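PDB 4RY1: periplasmic solute binding protein from Pectobacterium atrosepticum, which probably binds a sugar or related solute in the periplasm and delivers it to an ABC-type transporter. Local coordinates for residues Gly44-Leu49 with Trp66-Gln71; Asp60-Asp65 with Leu289-Lys294; Arg118-Asn123 with Pro270-Pro275; Ser280-Lys285 with Ala355-Ser360. One frame throughout, in Å; residues are numbered along the deposited sequence.

Contact 1. Residues Gly44-Leu49 with Trp66-Gln71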
loop_
_atom_site.group_PDB
_atom_site.type_symbol
_atom_site.label_atom_id
_atom_site.label_comp_id
_atom_site.label_asym_id
_atom_site.label_seq_id
_atom_site.Cartn_x
_atom_site.Cartn_y
_atom_site.Cartn_z
ATOM N N GLY A 44 -10.545 -3.551 -11.577
ATOM C CA GLY A 44 -10.768 -4.725 -12.423
ATOM C C GLY A 44 -9.574 -5.635 -12.686
ATOM O O GLY A 44 -9.742 -6.713 -13.240
ATOM N N TYR A 45 -8.366 -5.211 -12.329
ATOM C CA TYR A 45 -7.192 -6.055 -12.587
ATOM C C TYR A 45 -7.256 -7.409 -11.849
ATOM O O TYR A 45 -7.059 -8.462 -12.442
ATOM C CB TYR A 45 -5.903 -5.305 -12.224
ATOM C CG TYR A 45 -4.622 -6.048 -12.521
ATOM C CD1 TYR A 45 -4.153 -7.032 -11.666
ATOM C CD2 TYR A 45 -3.857 -5.745 -13.633
ATOM C CE1 TYR A 45 -2.964 -7.708 -11.911
ATOM C CE2 TYR A 45 -2.668 -6.425 -13.886
ATOM C CZ TYR A 45 -2.211 -7.379 -13.017
ATOM O OH TYR A 45 -1.014 -8.013 -13.253
ATOM N N LEU A 46 -7.537 -7.364 -10.561
ATOM C CA LEU A 46 -7.607 -8.592 -9.774
ATOM C C LEU A 46 -8.717 -9.519 -10.291
ATOM O O LEU A 46 -8.496 -10.723 -10.459
ATOM C CB LEU A 46 -7.836 -8.300 -8.293
ATOM C CG LEU A 46 -8.045 -9.545 -7.418
ATOM C CD1 LEU A 46 -6.878 -10.508 -7.482
ATOM C CD2 LEU A 46 -8.284 -9.115 -5.987
ATOM N N SER A 47 -9.897 -8.967 -10.553
ATOM C CA SER A 47 -11.007 -9.809 -11.000
ATOM C C SER A 47 -10.662 -10.455 -12.372
ATOM O O SER A 47 -10.880 -11.659 -12.578
ATOM C CB SER A 47 -12.322 -9.014 -10.976
ATOM O OG SER A 47 -12.355 -8.080 -12.012
ATOM N N ARG A 48 -10.006 -9.703 -13.263
ATOM C CA ARG A 48 -9.576 -10.257 -14.555
ATOM C C ARG A 48 -8.527 -11.358 -14.378
ATOM O O ARG A 48 -8.568 -12.400 -15.038
ATOM C CB ARG A 48 -9.034 -9.160 -15.496
ATOM N N LEU A 49 -7.542 -11.082 -13.527
ATOM C CA LEU A 49 -6.464 -12.028 -13.289
ATOM C C LEU A 49 -6.994 -13.317 -12.686
ATOM O O LEU A 49 -6.588 -14.404 -13.072
ATOM C CB LEU A 49 -5.402 -11.403 -12.384
ATOM C CG LEU A 49 -4.242 -12.350 -12.060
ATOM C CD1 LEU A 49 -3.511 -12.766 -13.326
ATOM C CD2 LEU A 49 -3.288 -11.721 -11.041
ATOM N N TRP A 66 0.963 -8.229 -2.757
ATOM C CA TRP A 66 1.366 -9.200 -1.721
ATOM C C TRP A 66 0.170 -9.822 -1.004
ATOM O O TRP A 66 0.158 -11.016 -0.671
ATOM C CB TRP A 66 2.319 -8.515 -0.742
ATOM C CG TRP A 66 2.578 -9.212 0.543
ATOM C CD1 TRP A 66 3.473 -10.211 0.772
ATOM C CD2 TRP A 66 1.984 -8.899 1.796
ATOM N NE1 TRP A 66 3.447 -10.558 2.102
ATOM C CE2 TRP A 66 2.549 -9.749 2.747
ATOM C CE3 TRP A 66 1.026 -7.964 2.207
ATOM C CZ2 TRP A 66 2.195 -9.693 4.085
ATOM C CZ3 TRP A 66 0.681 -7.912 3.531
ATOM C CH2 TRP A 66 1.262 -8.769 4.451
ATOM N N ASN A 67 -0.841 -9.016 -0.767
ATOM C CA ASN A 67 -2.011 -9.482 -0.034
ATOM C C ASN A 67 -2.932 -10.366 -0.854
ATOM O O ASN A 67 -3.939 -10.852 -0.317
ATOM C CB ASN A 67 -2.735 -8.283 0.543
ATOM C CG ASN A 67 -2.860 -7.171 -0.442
ATOM O OD1 ASN A 67 -1.847 -6.537 -0.834
ATOM N ND2 ASN A 67 -4.061 -6.906 -0.858
ATOM N N TRP A 68 -2.562 -10.626 -2.112
ATOM C CA TRP A 68 -3.269 -11.606 -2.948
ATOM C C TRP A 68 -2.688 -13.003 -2.822
ATOM O O TRP A 68 -3.269 -13.968 -3.347
ATOM C CB TRP A 68 -3.298 -11.222 -4.422
ATOM C CG TRP A 68 -3.891 -9.889 -4.710
ATOM C CD1 TRP A 68 -4.621 -9.082 -3.871
ATOM C CD2 TRP A 68 -3.757 -9.178 -5.931
ATOM N NE1 TRP A 68 -4.947 -7.921 -4.508
ATOM C CE2 TRP A 68 -4.450 -7.962 -5.784
ATOM C CE3 TRP A 68 -3.143 -9.465 -7.161
ATOM C CZ2 TRP A 68 -4.513 -7.012 -6.804
ATOM C CZ3 TRP A 68 -3.225 -8.522 -8.179
ATOM C CH2 TRP A 68 -3.886 -7.310 -7.987
ATOM N N LEU A 69 -1.569 -13.143 -2.132
ATOM C CA LEU A 69 -0.956 -14.459 -1.989
ATOM C C LEU A 69 -1.836 -15.467 -1.227
ATOM O O LEU A 69 -1.828 -16.652 -1.565
ATOM C CB LEU A 69 0.455 -14.387 -1.410
ATOM C CG LEU A 69 1.506 -13.780 -2.332
ATOM C CD1 LEU A 69 2.859 -13.788 -1.637
ATOM C CD2 LEU A 69 1.602 -14.524 -3.655
ATOM N N PRO A 70 -2.610 -15.023 -0.206
ATOM C CA PRO A 70 -3.528 -16.040 0.381
ATOM C C PRO A 70 -4.506 -16.659 -0.626
ATOM O O PRO A 70 -4.644 -17.881 -0.693
ATOM C CB PRO A 70 -4.223 -15.272 1.504
ATOM C CG PRO A 70 -3.171 -14.282 1.907
ATOM C CD PRO A 70 -2.575 -13.799 0.612
ATOM N N GLN A 71 -5.114 -15.827 -1.450
ATOM C CA GLN A 71 -6.061 -16.295 -2.469
ATOM C C GLN A 71 -5.397 -17.233 -3.465
ATOM O O GLN A 71 -5.908 -18.309 -3.770
ATOM C CB GLN A 71 -6.686 -15.113 -3.220
ATOM C CG GLN A 71 -7.514 -15.556 -4.418
ATOM C CD GLN A 71 -8.238 -14.429 -5.151
ATOM O OE1 GLN A 71 -8.242 -13.252 -4.719
ATOM N NE2 GLN A 71 -8.864 -14.790 -6.283
#
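Leu46 and Trp68 are brought together by different first torsions: Leu46 has CG anti to the backbone N (chi1 175°), whereas Trp68 has CG anti to the carbonyl carbon (chi1 -56°). Turned this way, the two side chains slide past each other in opposite directions, and the leucine lies over the indole. The evidence for a CH-pi contact is direct: Leu46 CD1 is 3.8 Å from the centroid of the Trp68 six-membered ring and 15° off the ring normal. The other branch reaches the pyrrole part, with Leu46 CD2 3.8 Å from Trp68 NE1, while Leu46 CB comes within 3.9 Å of Trp68 CZ2. Helix 45-55, which carries Leu46, is the connection of a beta-alpha-beta crossover: it leads from strand 33-40 to strand 61-64, both parallel to strand 3-10, which lies between them, as in the alpha/beta lobes of solute-binding proteins. Gly44 is the N-cap residue of this helix. Tyr45 meets the rim of the indole, its CE1 in the plane of that ring and its CD1 3.7 Å from Trp68 CH2; the two side chains cross at about a right angle. The phenol is held beyond this contact, since its OH is hydrogen-bonded to Arg63 O and Ser8 OG. Trp10 extends the aromatic cluster, packing edge-to-face with Tyr45 and also meeting Trp68. One turn on from Tyr45, Leu49 CD2 approaches Trp68 CZ3 at 4.3 Å. On the exposed side, the extended chain of Gln71 carries OE1 to 4.1 Å from Leu46 CD1.

Contact 2. Residues Asp60-Asp65 with Leu289-Lys294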
loop_
_atom_site.group_PDB
_atom_site.type_symbol
_atom_site.label_atom_id
_atom_site.label_comp_id
_atom_site.label_asym_id
_atom_site.label_seq_id
_atom_site.Cartn_x
_atom_site.Cartn_y
_atom_site.Cartn_z
ATOM N N ASP A 60 2.520 -14.908 -18.530
ATOM C CA ASP A 60 3.736 -15.548 -17.996
ATOM C C ASP A 60 4.292 -14.820 -16.772
ATOM O O ASP A 60 4.789 -15.449 -15.846
ATOM C CB ASP A 60 4.816 -15.629 -19.071
ATOM C CG ASP A 60 4.352 -16.404 -20.286
ATOM O OD1 ASP A 60 3.710 -15.802 -21.165
ATOM O OD2 ASP A 60 4.561 -17.628 -20.296
ATOM N N VAL A 61 4.269 -13.490 -16.855
ATOM C CA VAL A 61 4.700 -12.610 -15.761
ATOM C C VAL A 61 3.533 -11.721 -15.360
ATOM O O VAL A 61 2.920 -11.056 -16.207
ATOM C CB VAL A 61 5.910 -11.737 -16.134
ATOM C CG1 VAL A 61 6.310 -10.792 -14.985
ATOM C CG2 VAL A 61 7.088 -12.616 -16.473
ATOM N N MET A 62 3.236 -11.714 -14.061
ATOM C CA MET A 62 2.131 -10.904 -13.536
ATOM C C MET A 62 2.628 -9.982 -12.437
ATOM O O MET A 62 3.284 -10.431 -11.496
ATOM C CB MET A 62 1.072 -11.805 -12.907
ATOM C CG MET A 62 0.402 -12.786 -13.864
ATOM S SD MET A 62 -0.296 -14.316 -13.068
ATOM C CE MET A 62 1.273 -15.241 -13.018
ATOM N N ARG A 63 2.231 -8.721 -12.489
ATOM C CA ARG A 63 2.286 -7.895 -11.275
ATOM C C ARG A 63 1.145 -8.353 -10.354
ATOM O O ARG A 63 0.018 -8.516 -10.808
ATOM C CB ARG A 63 2.142 -6.417 -11.568
ATOM C CG ARG A 63 2.461 -5.496 -10.397
ATOM C CD ARG A 63 1.994 -4.078 -10.668
ATOM N NE ARG A 63 2.206 -3.181 -9.533
ATOM C CZ ARG A 63 3.165 -2.263 -9.444
ATOM N NH1 ARG A 63 4.036 -2.111 -10.425
ATOM N NH2 ARG A 63 3.217 -1.500 -8.352
ATOM N N ILE A 64 1.458 -8.560 -9.084
ATOM C CA ILE A 64 0.470 -8.936 -8.103
ATOM C C ILE A 64 0.707 -8.163 -6.816
ATOM O O ILE A 64 1.821 -7.731 -6.535
ATOM C CB ILE A 64 0.460 -10.439 -7.796
ATOM C CG1 ILE A 64 1.806 -10.904 -7.236
ATOM C CG2 ILE A 64 0.037 -11.259 -9.016
ATOM C CD1 ILE A 64 1.756 -12.305 -6.652
ATOM N N ASP A 65 -0.352 -7.939 -6.062
ATOM C CA ASP A 65 -0.230 -7.421 -4.713
ATOM C C ASP A 65 0.134 -8.557 -3.750
ATOM O O ASP A 65 -0.351 -9.692 -3.877
ATOM C CB ASP A 65 -1.516 -6.693 -4.283
ATOM C CG ASP A 65 -1.366 -5.170 -4.136
ATOM O OD1 ASP A 65 -0.283 -4.578 -4.320
ATOM O OD2 ASP A 65 -2.385 -4.541 -3.837
ATOM N N LEU A 289 4.628 -7.427 -6.356
ATOM C CA LEU A 289 5.541 -8.518 -6.687
ATOM C C LEU A 289 5.405 -8.784 -8.164
ATOM O O LEU A 289 4.344 -8.530 -8.729
ATOM C CB LEU A 289 5.164 -9.838 -5.973
ATOM C CG LEU A 289 4.764 -9.800 -4.497
ATOM C CD1 LEU A 289 4.242 -11.159 -4.028
ATOM C CD2 LEU A 289 5.959 -9.462 -3.689
ATOM N N PHE A 290 6.449 -9.345 -8.770
ATOM C CA PHE A 290 6.298 -10.036 -10.044
ATOM C C PHE A 290 6.302 -11.535 -9.782
ATOM O O PHE A 290 7.203 -12.053 -9.112
ATOM C CB PHE A 290 7.412 -9.714 -11.041
ATOM C CG PHE A 290 7.249 -8.398 -11.757
ATOM C CD1 PHE A 290 6.080 -8.077 -12.446
ATOM C CD2 PHE A 290 8.306 -7.493 -11.801
ATOM C CE1 PHE A 290 5.951 -6.859 -13.115
ATOM C CE2 PHE A 290 8.177 -6.302 -12.476
ATOM C CZ PHE A 290 7.008 -5.970 -13.116
ATOM N N ALA A 291 5.277 -12.206 -10.318
ATOM C CA ALA A 291 5.119 -13.662 -10.235
ATOM C C ALA A 291 5.145 -14.252 -11.638
ATOM O O ALA A 291 4.755 -13.607 -12.595
ATOM C CB ALA A 291 3.796 -14.004 -9.564
ATOM N N ILE A 292 5.614 -15.488 -11.728
ATOM C CA ILE A 292 5.606 -16.280 -12.966
ATOM C C ILE A 292 4.460 -17.311 -12.905
ATOM O O ILE A 292 4.243 -17.943 -11.885
ATOM C CB ILE A 292 6.952 -16.987 -13.194
ATOM C CG1 ILE A 292 8.069 -15.952 -13.348
ATOM C CG2 ILE A 292 6.907 -17.916 -14.400
ATOM C CD1 ILE A 292 9.473 -16.530 -13.463
ATOM N N SER A 293 3.764 -17.456 -14.029
ATOM C CA SER A 293 2.662 -18.406 -14.148
ATOM C C SER A 293 3.132 -19.803 -13.833
ATOM O O SER A 293 4.176 -20.220 -14.313
ATOM C CB SER A 293 2.090 -18.418 -15.558
ATOM O OG SER A 293 1.212 -19.532 -15.717
ATOM N N LYS A 294 2.322 -20.524 -13.053
ATOM C CA LYS A 294 2.674 -21.858 -12.582
ATOM C C LYS A 294 3.030 -22.729 -13.773
ATOM O O LYS A 294 3.984 -23.506 -13.703
ATOM C CB LYS A 294 1.554 -22.503 -11.738
ATOM C CG LYS A 294 2.061 -23.673 -10.872
ATOM C CD LYS A 294 0.969 -24.401 -10.102
ATOM C CE LYS A 294 1.549 -25.326 -9.019
ATOM N NZ LYS A 294 0.489 -26.011 -8.223
#
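The Phe290 ring presents its edge to the backbone of the neighbouring strand: Met62 O, 3.8 Å from Phe290 CD1, and Arg63 N both lie near the ring plane. Val61 CG1 reaches the same ring obliquely, 3.7 Å from Phe290 CD1, and Met306 of helix 299-310 also packs against this phenylalanine. Arg63, on the same side of the sheet, meets the ring with its CB as well as its backbone N. Its chain then runs out extended; the guanidinium makes a cation-pi contact with Trp10, and the side chain comes to about 4 Å (nearest atoms) from a bound acetate that probably came from the crystallisation liquor.

The other side of the sheet carries Met62, Ile64, Leu289 and Ala291. Ile64 places CG1 between its backbone N and carbonyl carbon (chi1 61°), which directs that branch across to Leu289 CB at 3.7 Å and carries CD1 on to Ala291 CB at 3.9 Å. Leu49 of helix 45-55 covers Met62 and Ile64.

Five backbone hydrogen bonds fix the register. Met62 and Ala291 exchange a pair, with Met62 N 2.8 Å from Ala291 O, and Ile64 and Leu289 exchange another. The fifth, from Ser293 N to Asp60 O at 2.9 Å, approaches from above the carbonyl plane, 39° out of it. Strands 33-40, 3-10 and 61-64 form a parallel set, to which strand 284-292 adds in the reverse direction. Such an antiparallel strand, returning from far along the chain, is typical of the sheet in type II periplasmic binding proteins.

Contact 3. Residues Arg118-Asn123 with Pro270-Pro275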
loop_
_atom_site.group_PDB
_atom_site.type_symbol
_atom_site.label_atom_id
_atom_site.label_comp_id
_atom_site.label_asym_id
_atom_site.label_seq_id
_atom_site.Cartn_x
_atom_site.Cartn_y
_atom_site.Cartn_z
ATOM N N ARG A 118 3.660 2.633 5.216
ATOM C CA ARG A 118 2.689 3.700 5.465
ATOM C C ARG A 118 3.386 4.866 6.190
ATOM O O ARG A 118 4.069 4.661 7.192
ATOM C CB ARG A 118 1.544 3.222 6.363
ATOM C CG ARG A 118 0.548 2.251 5.765
ATOM C CD ARG A 118 -0.424 2.947 4.839
ATOM N NE ARG A 118 -1.471 2.047 4.354
ATOM C CZ ARG A 118 -2.479 2.402 3.576
ATOM N NH1 ARG A 118 -2.641 3.652 3.181
ATOM N NH2 ARG A 118 -3.328 1.476 3.153
ATOM N N SER A 119 3.197 6.086 5.707
ATOM C CA SER A 119 3.714 7.263 6.393
ATOM C C SER A 119 2.839 8.470 6.070
ATOM O O SER A 119 2.025 8.443 5.159
ATOM C CB SER A 119 5.188 7.474 6.076
ATOM O OG SER A 119 5.406 7.629 4.685
ATOM N N MET A 120 2.947 9.497 6.900
ATOM C CA MET A 120 2.218 10.729 6.662
ATOM C C MET A 120 2.869 11.614 5.607
ATOM O O MET A 120 4.078 11.875 5.640
ATOM C CB MET A 120 2.088 11.507 7.961
ATOM C CG MET A 120 1.101 10.871 8.910
ATOM S SD MET A 120 -0.618 10.859 8.338
ATOM C CE MET A 120 -1.372 10.353 9.883
ATOM N N ILE A 121 2.042 12.120 4.708
ATOM C CA ILE A 121 2.417 13.118 3.722
ATOM C C ILE A 121 1.525 14.317 4.064
ATOM O O ILE A 121 0.312 14.186 4.135
ATOM C CB ILE A 121 2.172 12.624 2.282
ATOM C CG1 ILE A 121 3.007 11.374 2.025
ATOM C CG2 ILE A 121 2.478 13.728 1.281
ATOM C CD1 ILE A 121 4.472 11.678 1.894
ATOM N N TYR A 122 2.129 15.476 4.291
ATOM C CA TYR A 122 1.405 16.663 4.700
ATOM C C TYR A 122 1.583 17.794 3.715
ATOM O O TYR A 122 2.634 17.927 3.087
ATOM C CB TYR A 122 1.885 17.129 6.074
ATOM C CG TYR A 122 1.583 16.229 7.243
ATOM C CD1 TYR A 122 0.277 15.796 7.506
ATOM C CD2 TYR A 122 2.593 15.854 8.145
ATOM C CE1 TYR A 122 -0.012 15.019 8.622
ATOM C CE2 TYR A 122 2.309 15.074 9.260
ATOM C CZ TYR A 122 1.021 14.646 9.501
ATOM O OH TYR A 122 0.718 13.892 10.624
ATOM N N ASN A 123 0.551 18.632 3.635
ATOM C CA ASN A 123 0.584 19.863 2.859
ATOM C C ASN A 123 1.114 20.971 3.763
ATOM O O ASN A 123 0.413 21.498 4.640
ATOM C CB ASN A 123 -0.799 20.232 2.330
ATOM C CG ASN A 123 -0.751 21.411 1.376
ATOM O OD1 ASN A 123 -0.039 22.384 1.636
ATOM N ND2 ASN A 123 -1.469 21.320 0.257
ATOM N N PRO A 270 6.326 13.356 10.689
ATOM C CA PRO A 270 6.732 12.441 11.752
ATOM C C PRO A 270 5.861 11.204 11.884
ATOM O O PRO A 270 4.671 11.222 11.592
ATOM C CB PRO A 270 6.620 13.300 13.015
ATOM C CG PRO A 270 6.680 14.696 12.527
ATOM C CD PRO A 270 5.984 14.682 11.210
ATOM N N PHE A 271 6.504 10.131 12.335
ATOM C CA PHE A 271 5.813 8.905 12.651
ATOM C C PHE A 271 5.157 9.039 14.016
ATOM O O PHE A 271 5.804 8.963 15.058
ATOM C CB PHE A 271 6.763 7.723 12.584
ATOM C CG PHE A 271 7.113 7.363 11.178
ATOM C CD1 PHE A 271 8.084 8.067 10.498
ATOM C CD2 PHE A 271 6.443 6.374 10.525
ATOM C CE1 PHE A 271 8.398 7.774 9.188
ATOM C CE2 PHE A 271 6.735 6.085 9.198
ATOM C CZ PHE A 271 7.732 6.769 8.540
ATOM N N ILE A 272 3.851 9.235 13.987
ATOM C CA ILE A 272 3.086 9.530 15.199
ATOM C C ILE A 272 3.163 8.331 16.144
ATOM O O ILE A 272 2.869 7.201 15.769
ATOM C CB ILE A 272 1.619 9.878 14.878
ATOM C CG1 ILE A 272 1.582 11.070 13.908
ATOM C CG2 ILE A 272 0.849 10.192 16.159
ATOM C CD1 ILE A 272 0.209 11.338 13.336
ATOM N N THR A 273 3.516 8.597 17.392
ATOM C CA THR A 273 3.740 7.518 18.361
ATOM C C THR A 273 3.204 7.870 19.743
ATOM O O THR A 273 3.243 9.025 20.158
ATOM C CB THR A 273 5.239 7.196 18.467
ATOM O OG1 THR A 273 5.767 6.963 17.154
ATOM C CG2 THR A 273 5.491 5.965 19.280
ATOM N N ILE A 274 2.680 6.855 20.425
ATOM C CA ILE A 274 2.305 6.948 21.850
ATOM C C ILE A 274 3.592 7.099 22.645
ATOM O O ILE A 274 4.513 6.312 22.467
ATOM C CB ILE A 274 1.570 5.676 22.356
ATOM C CG1 ILE A 274 0.217 5.490 21.674
ATOM C CG2 ILE A 274 1.323 5.752 23.869
ATOM C CD1 ILE A 274 -0.448 4.149 21.914
ATOM N N PRO A 275 3.664 8.105 23.534
ATOM C CA PRO A 275 4.831 8.176 24.398
ATOM C C PRO A 275 4.978 6.850 25.160
ATOM O O PRO A 275 3.994 6.316 25.669
ATOM C CB PRO A 275 4.498 9.348 25.332
ATOM C CG PRO A 275 3.528 10.182 24.557
ATOM C CD PRO A 275 2.694 9.167 23.840
HETATM O O HOH W 1 4.992 9.347 9.065
HETATM O O HOH W 2 3.020 13.429 11.893
#
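Phe271, Pro270 and Ile272, three consecutive residues of a loop, supply most of the surface that strand 107-123 meets here. Phe271 brings the CE2-CZ side of its ring to the start of the segment: CZ is 3.6 Å from Ser119 CB, and CE2 is 3.6 Å from Arg118 O, both approaches oblique to the ring. A water lies over the centre of one ring face while accepting a hydrogen bond from Met120 N; its second bond, to Pro270 O, is weak. Ala353 and Ala354 of helix 346-356 also pack against this ring.

Pro270 contributes through its CD, which sits at the edge of the Tyr122 ring, 4.2 Å from CE2, with the two side chains crossing at about a right angle. Its carbonyl takes a stronger water bridge: the second water accepts from Tyr122 OH at 2.7 Å and donates to Pro270 O at 2.8 Å. This water lies in the plane of the tyrosine ring.

With chi1 at -57° and an extended chi2 (170°), the Ile272 chain carries CD1 to within 3.8 Å of Tyr122 OH. Gln181 of helix 169-183 holds the backbone just beyond, bonding to Ile272 O and Ile274 N.

Met120 is backbone-bonded to Gly269, but Pro270-Pro275 makes no direct hydrogen bond to residues 118-123. The chemistry therefore implies a loop that diverges from strand 107-123 after Gly269, joined to it by apolar side chains and water bridges.

Contact 4. Residues Ser280-Lys285 with Ala355-Ser360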
loop_
_atom_site.group_PDB
_atom_site.type_symbol
_atom_site.label_atom_id
_atom_site.label_comp_id
_atom_site.label_asym_id
_atom_site.label_seq_id
_atom_site.Cartn_x
_atom_site.Cartn_y
_atom_site.Cartn_z
ATOM N N SER A 280 6.930 0.253 17.571
ATOM C CA SER A 280 6.860 1.418 16.687
ATOM C C SER A 280 5.562 1.456 15.887
ATOM O O SER A 280 5.107 2.528 15.479
ATOM C CB SER A 280 8.039 1.432 15.725
ATOM O OG SER A 280 7.924 0.369 14.796
ATOM N N GLY A 281 4.988 0.292 15.624
ATOM C CA GLY A 281 3.806 0.230 14.767
ATOM C C GLY A 281 4.112 0.535 13.309
ATOM O O GLY A 281 3.199 0.734 12.527
ATOM N N LEU A 282 5.397 0.553 12.946
ATOM C CA LEU A 282 5.823 0.782 11.559
ATOM C C LEU A 282 5.252 -0.304 10.680
ATOM O O LEU A 282 5.389 -1.486 10.958
ATOM C CB LEU A 282 7.349 0.775 11.430
ATOM C CG LEU A 282 7.939 1.036 10.041
ATOM C CD1 LEU A 282 7.562 2.428 9.579
ATOM C CD2 LEU A 282 9.445 0.824 10.000
ATOM N N THR A 283 4.604 0.123 9.619
ATOM C CA THR A 283 3.772 -0.780 8.803
ATOM C C THR A 283 4.330 -0.812 7.389
ATOM O O THR A 283 4.312 0.188 6.680
ATOM C CB THR A 283 2.317 -0.303 8.824
ATOM O OG1 THR A 283 1.888 -0.265 10.195
ATOM C CG2 THR A 283 1.396 -1.219 8.028
ATOM N N SER A 284 4.849 -1.970 7.020
ATOM C CA SER A 284 5.531 -2.170 5.749
ATOM C C SER A 284 5.125 -3.463 5.073
ATOM O O SER A 284 4.761 -4.441 5.730
ATOM C CB SER A 284 7.053 -2.181 5.923
ATOM O OG SER A 284 7.545 -1.063 6.646
ATOM N N LYS A 285 5.240 -3.457 3.748
ATOM C CA LYS A 285 4.978 -4.655 2.934
ATOM C C LYS A 285 5.551 -4.439 1.553
ATOM O O LYS A 285 5.935 -3.322 1.202
ATOM C CB LYS A 285 3.484 -4.913 2.792
ATOM C CG LYS A 285 2.741 -3.896 1.941
ATOM C CD LYS A 285 1.323 -4.331 1.622
ATOM C CE LYS A 285 0.690 -3.449 0.566
ATOM N NZ LYS A 285 -0.639 -3.979 0.106
ATOM N N ALA A 355 12.765 3.999 6.829
ATOM C CA ALA A 355 13.941 3.163 7.075
ATOM C C ALA A 355 14.658 3.519 8.383
ATOM O O ALA A 355 15.311 2.652 9.006
ATOM C CB ALA A 355 14.902 3.216 5.896
ATOM N N ALA A 356 14.523 4.771 8.820
ATOM C CA ALA A 356 15.126 5.253 10.079
ATOM C C ALA A 356 14.324 4.911 11.327
ATOM O O ALA A 356 14.819 5.080 12.436
ATOM C CB ALA A 356 15.337 6.757 10.016
ATOM N N GLN A 357 13.093 4.440 11.153
ATOM C CA GLN A 357 12.233 4.116 12.293
ATOM C C GLN A 357 12.619 2.788 12.912
ATOM O O GLN A 357 13.168 1.932 12.229
ATOM C CB GLN A 357 10.768 4.039 11.867
ATOM C CG GLN A 357 10.238 5.329 11.288
ATOM C CD GLN A 357 10.542 6.547 12.149
ATOM O OE1 GLN A 357 10.088 6.631 13.282
ATOM N NE2 GLN A 357 11.294 7.524 11.590
ATOM N N PRO A 358 12.321 2.607 14.208
ATOM C CA PRO A 358 12.559 1.293 14.790
ATOM C C PRO A 358 11.706 0.240 14.120
ATOM O O PRO A 358 10.505 0.434 13.928
ATOM C CB PRO A 358 12.159 1.459 16.260
ATOM C CG PRO A 358 12.166 2.926 16.518
ATOM C CD PRO A 358 11.879 3.597 15.204
ATOM N N GLU A 359 12.336 -0.872 13.780
ATOM C CA GLU A 359 11.628 -2.022 13.240
ATOM C C GLU A 359 10.497 -2.439 14.170
ATOM O O GLU A 359 10.684 -2.505 15.385
ATOM C CB GLU A 359 12.592 -3.196 13.071
ATOM C CG GLU A 359 12.108 -4.256 12.105
ATOM C CD GLU A 359 13.214 -5.219 11.696
ATOM O OE1 GLU A 359 14.394 -4.808 11.623
ATOM O OE2 GLU A 359 12.904 -6.402 11.450
ATOM N N SER A 360 9.333 -2.738 13.598
ATOM C CA SER A 360 8.213 -3.284 14.374
ATOM C C SER A 360 8.455 -4.760 14.642
ATOM O O SER A 360 9.019 -5.460 13.813
ATOM C CB SER A 360 6.878 -3.143 13.638
ATOM O OG SER A 360 5.807 -3.712 14.392
HETATM O O HOH W 3 9.346 -1.288 17.527
HETATM O O HOH W 4 3.757 -3.021 12.577
#
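Ser280 and Ser360 face each other across the contact, each with its CB directed at the opposite segment, but their hydroxyls are turned differently. Ser280 places OG between the backbone N and the carbonyl carbon (chi1 69°), from where it donates to Pro358 O at 2.7 Å, tilted 29° from the carbonyl plane. The same oxygen accepts from Leu282 N at 3.1 Å, closing an ST turn, so two bonds grip it and fix its rotation. Ser360 instead has OG anti to its own backbone N and offers CB to Leu282 O at 3.5 Å. Its hydroxyl is bonded to Asp279 OD2 and Val362 N, and a water donates to both Ser360 OG and Leu282 O, each at 2.8 Å.

The ST turn precedes strand 284-292, while the partner segment leaves the end of helix 346-356. That strand pairs with both 107-123 and 61-64, which probably makes it a strand running between the two lobes of the binding protein. Gly281, at a phi of 70°, gives the turn its backbone bend.

Leu282 and Gln357 cross at about a right angle, with Leu282 CD2 3.9 Å from Gln357 CB. The glutamine chain bends at chi2 and its amide leads away to bond Ala353 O through NE2; Phe271 packs on both Leu282 and Gln357. Towards the surface, a second water accepts from Ser280 N at 2.9 Å and donates to Glu359 O at 2.8 Å.

Overall arrangement
The contacts fall into two pairs. Contacts 1 and 2, with centres about 10 Å apart, share the packing of helices and strands round 61-64; Leu69 CD1 meets Leu289 CD1 at 3.8 Å. Contacts 3 and 4, with centres about 11 Å apart, are joined by a probable backbone hydrogen bond from Arg118 N to Thr283 O at 2.9 Å. The pairs lie far apart, the centres of contacts 2 and 3 being about 32 Å distant, yet strand 284-292 runs from contact 4 to contact 2. Lys285 NZ, 3.0 Å from Asn67 OD1, bridges contacts 4 and 1. Glycerol, probably from the crystallisation liquor, is hydrogen-bonded at Lys285 and at Asp65, not necessarily as one molecule; this may mark a solute pocket.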